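Local structure of putative glucarate dehydratase (Pseudomonas fluorescens, 4IT1) at residues L347-M352 with P400-E405; P151-L156 with V394-A399. The protein probably dehydrates D-glucarate to 5-dehydro-4-deoxy-D-glucarate, as a magnesium-dependent member of the enolase superfamily. One frame throughout, in Å; residues are numbered along the deposited sequence.

Contact 1: residues L347-M352 with P400-E405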
loop_
_atom_site.group_PDB
_atom_site.type_symbol
_atom_site.label_atom_id
_atom_site.label_comp_id
_atom_site.label_asym_id
_atom_site.label_seq_id
_atom_site.Cartn_x
_atom_site.Cartn_y
_atom_site.Cartn_z
ATOM N N LEU A 347 -9.070 22.703 8.311
ATOM C CA LEU A 347 -10.209 23.224 7.577
ATOM C C LEU A 347 -10.784 22.177 6.625
ATOM O O LEU A 347 -10.355 21.014 6.620
ATOM C CB LEU A 347 -9.832 24.507 6.830
ATOM C CG LEU A 347 -9.384 25.698 7.689
ATOM C CD1 LEU A 347 -8.971 26.854 6.794
ATOM C CD2 LEU A 347 -10.447 26.148 8.686
ATOM N N GLY A 348 -11.753 22.611 5.823
ATOM C CA GLY A 348 -12.507 21.742 4.932
ATOM C C GLY A 348 -11.692 20.919 3.958
ATOM O O GLY A 348 -12.066 19.782 3.655
ATOM N N ILE A 349 -10.593 21.492 3.459
ATOM C CA ILE A 349 -9.705 20.787 2.534
ATOM C C ILE A 349 -9.201 19.487 3.175
ATOM O O ILE A 349 -9.383 18.394 2.623
ATOM C CB ILE A 349 -8.505 21.656 2.083
ATOM C CG1 ILE A 349 -8.989 22.927 1.373
ATOM C CG2 ILE A 349 -7.565 20.847 1.194
ATOM C CD1 ILE A 349 -7.883 23.843 0.885
ATOM N N SER A 350 -8.585 19.613 4.347
ATOM C CA SER A 350 -8.126 18.448 5.096
ATOM C C SER A 350 -9.267 17.460 5.316
ATOM O O SER A 350 -9.108 16.255 5.091
ATOM C CB SER A 350 -7.513 18.869 6.437
ATOM O OG SER A 350 -6.215 19.408 6.251
ATOM N N LEU A 351 -10.417 17.983 5.738
ATOM C CA LEU A 351 -11.577 17.160 6.044
ATOM C C LEU A 351 -11.940 16.261 4.860
ATOM O O LEU A 351 -12.277 15.095 5.053
ATOM C CB LEU A 351 -12.764 18.033 6.465
ATOM C CG LEU A 351 -14.043 17.372 7.005
ATOM C CD1 LEU A 351 -13.789 16.521 8.245
ATOM C CD2 LEU A 351 -15.114 18.417 7.293
ATOM N N MET A 352 -11.826 16.792 3.644
ATOM C CA MET A 352 -12.201 16.051 2.441
ATOM C C MET A 352 -11.154 15.043 1.985
ATOM O O MET A 352 -11.510 13.932 1.571
ATOM C CB MET A 352 -12.599 16.992 1.289
ATOM C CG MET A 352 -13.964 17.640 1.471
ATOM S SD MET A 352 -15.298 16.448 1.727
ATOM C CE MET A 352 -16.353 17.372 2.833
ATOM N N PRO A 400 -15.580 16.540 -9.107
ATOM C CA PRO A 400 -14.178 16.261 -9.460
ATOM C C PRO A 400 -13.209 16.553 -8.308
ATOM O O PRO A 400 -13.363 17.551 -7.592
ATOM C CB PRO A 400 -13.903 17.208 -10.638
ATOM C CG PRO A 400 -15.241 17.641 -11.128
ATOM C CD PRO A 400 -16.141 17.628 -9.930
ATOM N N GLY A 401 -12.227 15.671 -8.135
ATOM C CA GLY A 401 -11.262 15.776 -7.043
ATOM C C GLY A 401 -11.906 15.848 -5.676
ATOM O O GLY A 401 -12.773 15.036 -5.339
ATOM N N LEU A 402 -11.487 16.837 -4.894
ATOM C CA LEU A 402 -12.062 17.088 -3.575
ATOM C C LEU A 402 -13.437 17.757 -3.667
ATOM O O LEU A 402 -14.181 17.793 -2.681
ATOM C CB LEU A 402 -11.113 17.950 -2.730
ATOM C CG LEU A 402 -9.760 17.359 -2.317
ATOM C CD1 LEU A 402 -8.845 18.452 -1.790
ATOM C CD2 LEU A 402 -9.925 16.254 -1.283
ATOM N N GLY A 403 -13.761 18.288 -4.849
ATOM C CA GLY A 403 -15.014 19.015 -5.071
ATOM C C GLY A 403 -15.089 20.304 -4.271
ATOM O O GLY A 403 -16.125 20.626 -3.682
ATOM N N LEU A 404 -13.980 21.037 -4.244
ATOM C CA LEU A 404 -13.878 22.259 -3.460
ATOM C C LEU A 404 -13.179 23.372 -4.240
ATOM O O LEU A 404 -12.280 23.115 -5.056
ATOM C CB LEU A 404 -13.124 21.991 -2.154
ATOM C CG LEU A 404 -13.685 21.049 -1.086
ATOM C CD1 LEU A 404 -12.637 20.854 -0.001
ATOM C CD2 LEU A 404 -14.986 21.566 -0.486
ATOM N N GLU A 405 -13.597 24.611 -3.981
ATOM C CA GLU A 405 -12.999 25.775 -4.637
ATOM C C GLU A 405 -12.576 26.853 -3.638
ATOM O O GLU A 405 -13.316 27.173 -2.703
ATOM C CB GLU A 405 -13.940 26.341 -5.711
ATOM C CG GLU A 405 -13.940 25.524 -7.002
ATOM C CD GLU A 405 -14.991 25.962 -8.007
ATOM O OE1 GLU A 405 -15.814 26.847 -7.692
ATOM O OE2 GLU A 405 -14.993 25.407 -9.126
#
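Leu-402 and Leu-404 reach from the loop onto the first turn of helix 348-360, where Ile-349 and Met-352 receive them. The two methyls of Leu-402 split the work. CD1 goes to the branch methyl of Ile-349, 4.0 Å from its CG2, the two side chains crossing at about a right angle. CD2 takes the other residue, lying 3.8 Å from Met-352 CB and as near to the backbone carbonyl carbon of Met-352, so it rests on the helix backbone as much as on a side chain. Leu-404 works with one methyl: its CD1 stands 3.8 Å from Met-352 CG and also touches main chain, with Gly-348 O at 3.9 Å and Ile-349 CA at the same distance. Met-352 starts out toward the loop, then bends at chi2 (-55°) and carries its sulfur and CE elsewhere, which leaves CB and CG to do the touching. No hydrogen bond crosses between the segments; the side chains that meet are apolar and buried. The contact belongs to the modified TIM barrel of the enolase superfamily: helix 348-360 follows the barrel strand 338-341, and the loop leads from strand 393-395 to helix 408-421. Behind the leucines, a type II' turn from Pro-400 to Gly-403, closed by Gly-403 N to Pro-400 O at 2.9 Å, sets the loop's course, with Gly-401 supplying the positive phi at its second position. The N-H of Leu-402 is hydrogen-bonded to OD1 of Asp-142, on helix 128-148. At the helix start, Glu-69 receives the N-H groups of Leu-347 and Ser-350, while Glu-380 receives that of Gly-348.

Contact 2: residues P151-L156 with V394-A399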
loop_
_atom_site.group_PDB
_atom_site.type_symbol
_atom_site.label_atom_id
_atom_site.label_comp_id
_atom_site.label_asym_id
_atom_site.label_seq_id
_atom_site.Cartn_x
_atom_site.Cartn_y
_atom_site.Cartn_z
ATOM N N PRO A 151 -14.170 11.954 -8.949
ATOM C CA PRO A 151 -13.842 12.286 -7.556
ATOM C C PRO A 151 -12.520 11.644 -7.148
ATOM O O PRO A 151 -12.110 10.643 -7.747
ATOM C CB PRO A 151 -15.015 11.708 -6.753
ATOM C CG PRO A 151 -15.680 10.730 -7.659
ATOM C CD PRO A 151 -15.441 11.219 -9.058
ATOM N N LEU A 152 -11.845 12.228 -6.159
ATOM C CA LEU A 152 -10.481 11.811 -5.823
ATOM C C LEU A 152 -10.445 10.321 -5.484
ATOM O O LEU A 152 -9.600 9.585 -5.987
ATOM C CB LEU A 152 -9.908 12.657 -4.676
ATOM C CG LEU A 152 -8.381 12.782 -4.552
ATOM C CD1 LEU A 152 -8.022 13.978 -3.684
ATOM C CD2 LEU A 152 -7.728 11.525 -3.998
ATOM N N VAL A 153 -11.401 9.895 -4.663
ATOM C CA VAL A 153 -11.533 8.506 -4.227
ATOM C C VAL A 153 -11.369 7.463 -5.356
ATOM O O VAL A 153 -10.869 6.358 -5.112
ATOM C CB VAL A 153 -12.850 8.317 -3.442
ATOM C CG1 VAL A 153 -14.070 8.514 -4.342
ATOM C CG2 VAL A 153 -12.878 6.970 -2.740
ATOM N N ASP A 154 -11.754 7.832 -6.582
ATOM C CA ASP A 154 -11.664 6.935 -7.740
ATOM C C ASP A 154 -10.226 6.644 -8.157
ATOM O O ASP A 154 -9.932 5.568 -8.697
ATOM C CB ASP A 154 -12.481 7.478 -8.925
ATOM C CG ASP A 154 -14.000 7.333 -8.722
ATOM O OD1 ASP A 154 -14.438 6.723 -7.718
ATOM O OD2 ASP A 154 -14.763 7.832 -9.578
ATOM N N LEU A 155 -9.335 7.603 -7.904
ATOM C CA LEU A 155 -7.897 7.410 -8.096
ATOM C C LEU A 155 -7.353 6.375 -7.126
ATOM O O LEU A 155 -6.361 5.706 -7.409
ATOM C CB LEU A 155 -7.148 8.724 -7.883
ATOM C CG LEU A 155 -7.257 9.788 -8.967
ATOM C CD1 LEU A 155 -6.997 11.151 -8.357
ATOM C CD2 LEU A 155 -6.285 9.502 -10.102
ATOM N N LEU A 156 -8.013 6.259 -5.979
ATOM C CA LEU A 156 -7.591 5.360 -4.918
ATOM C C LEU A 156 -8.360 4.027 -4.948
ATOM O O LEU A 156 -8.468 3.350 -3.922
ATOM C CB LEU A 156 -7.761 6.051 -3.556
ATOM C CG LEU A 156 -7.321 7.520 -3.426
ATOM C CD1 LEU A 156 -7.705 8.109 -2.075
ATOM C CD2 LEU A 156 -5.829 7.680 -3.668
ATOM N N VAL A 394 -19.826 12.746 6.497
ATOM C CA VAL A 394 -19.411 13.580 5.389
ATOM C C VAL A 394 -19.690 12.813 4.096
ATOM O O VAL A 394 -19.207 11.689 3.914
ATOM C CB VAL A 394 -17.910 13.928 5.498
ATOM C CG1 VAL A 394 -17.426 14.662 4.267
ATOM C CG2 VAL A 394 -17.639 14.760 6.743
ATOM N N LYS A 395 -20.477 13.425 3.211
ATOM C CA LYS A 395 -20.846 12.823 1.929
ATOM C C LYS A 395 -19.710 12.848 0.916
ATOM O O LYS A 395 -19.089 13.888 0.692
ATOM C CB LYS A 395 -22.063 13.537 1.324
ATOM C CG LYS A 395 -23.400 12.852 1.562
ATOM C CD LYS A 395 -24.089 13.337 2.829
ATOM C CE LYS A 395 -25.595 13.138 2.728
ATOM N NZ LYS A 395 -26.301 13.417 4.010
ATOM N N ILE A 396 -19.455 11.696 0.300
ATOM C CA ILE A 396 -18.565 11.622 -0.857
ATOM C C ILE A 396 -19.437 11.672 -2.111
ATOM O O ILE A 396 -20.340 10.846 -2.281
ATOM C CB ILE A 396 -17.695 10.335 -0.846
ATOM C CG1 ILE A 396 -16.973 10.168 0.496
ATOM C CG2 ILE A 396 -16.705 10.319 -2.011
ATOM C CD1 ILE A 396 -16.011 11.289 0.845
ATOM N N THR A 397 -19.166 12.645 -2.978
ATOM C CA THR A 397 -19.984 12.869 -4.171
ATOM C C THR A 397 -19.216 12.595 -5.464
ATOM O O THR A 397 -18.089 12.094 -5.440
ATOM C CB THR A 397 -20.576 14.297 -4.210
ATOM O OG1 THR A 397 -19.586 15.226 -4.677
ATOM C CG2 THR A 397 -21.083 14.724 -2.832
ATOM N N ARG A 398 -19.839 12.930 -6.591
ATOM C CA ARG A 398 -19.241 12.717 -7.906
ATOM C C ARG A 398 -18.456 13.938 -8.398
ATOM O O ARG A 398 -17.840 13.890 -9.473
ATOM C CB ARG A 398 -20.314 12.300 -8.931
ATOM C CG ARG A 398 -20.935 10.920 -8.709
ATOM C CD ARG A 398 -19.907 9.792 -8.761
ATOM N NE ARG A 398 -19.073 9.837 -9.963
ATOM C CZ ARG A 398 -18.042 9.026 -10.195
ATOM N NH1 ARG A 398 -17.342 9.143 -11.316
ATOM N NH2 ARG A 398 -17.706 8.101 -9.305
ATOM N N ALA A 399 -18.479 15.018 -7.610
ATOM C CA ALA A 399 -17.698 16.235 -7.891
ATOM C C ALA A 399 -16.223 15.895 -8.107
ATOM O O ALA A 399 -15.674 15.049 -7.383
ATOM C CB ALA A 399 -17.852 17.238 -6.761
#
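Arg-398 and Asp-154 supply the charged part of the contact. Arg-398 NH2 donates to Asp-154 OD2 at 3.0 Å in a salt bridge that is far from straight, the N-H...O angle being 133°. OD2 uses its syn lone pair, yet it sits about 30° out of the guanidinium plane, and the carboxylate plane is turned 39° from that plane. The arginine chain leaves its CA heading away from 151-156 and is brought back by bends at chi2 and chi3. With Asp-154 replaced by an alanine, the guanidinium would probably lose its carboxylate mate and be freer to swing off the ring of Pro-151.

Van der Waals contact falls chiefly to Pro-151. Its CD lies over the centre of one guanidinium face, 3.6 Å from Arg-398 CZ, while Pro-151 CB rests 3.4 Å from Thr-397 O. Deeper in, Val-153 CG1 meets Ile-396 CG2 at 4.0 Å, and helix 348-360 packs against both residues.

On the backbone, the CA-H of Pro-151 makes a CH...O contact to Ala-399 O at 3.3 Å. An ST turn, in which Thr-397 OG1 accepts from Ala-399 N, shapes the loop around Arg-398. The link after helix 128-148 is thus joined to the chain leaving strand 393-395. Asp-91 of the second subunit packs on both Asp-154 and Arg-398, placing the ion pair at the dimer interface. The single bent, tilted N-H bond suggests a salt bridge held more by charge than by directional bonding, with the proline ring limiting where the guanidinium can lie.

In the fold
From the N terminus, the chain passes helix 128-148 and enters 151-156, which waits until 394-399 for its partner; contact 2 therefore closes a long loop holding most of the barrel. Within that span, 347-352 begins helix 348-360, and its partner 400-405 comes directly after 394-399, so contact 1 closes the shorter loop that runs out through strand 393-395. The segments alternate, so the two contacts cross, with centres about 10 Å apart. They also touch: Gly-401 O lies 3.1 Å from Leu-152 N, a probable hydrogen bond, and Leu-402 packs on Leu-152. Between them, the run 394-405 ties the link after helix 128-148 to the start of helix 348-360.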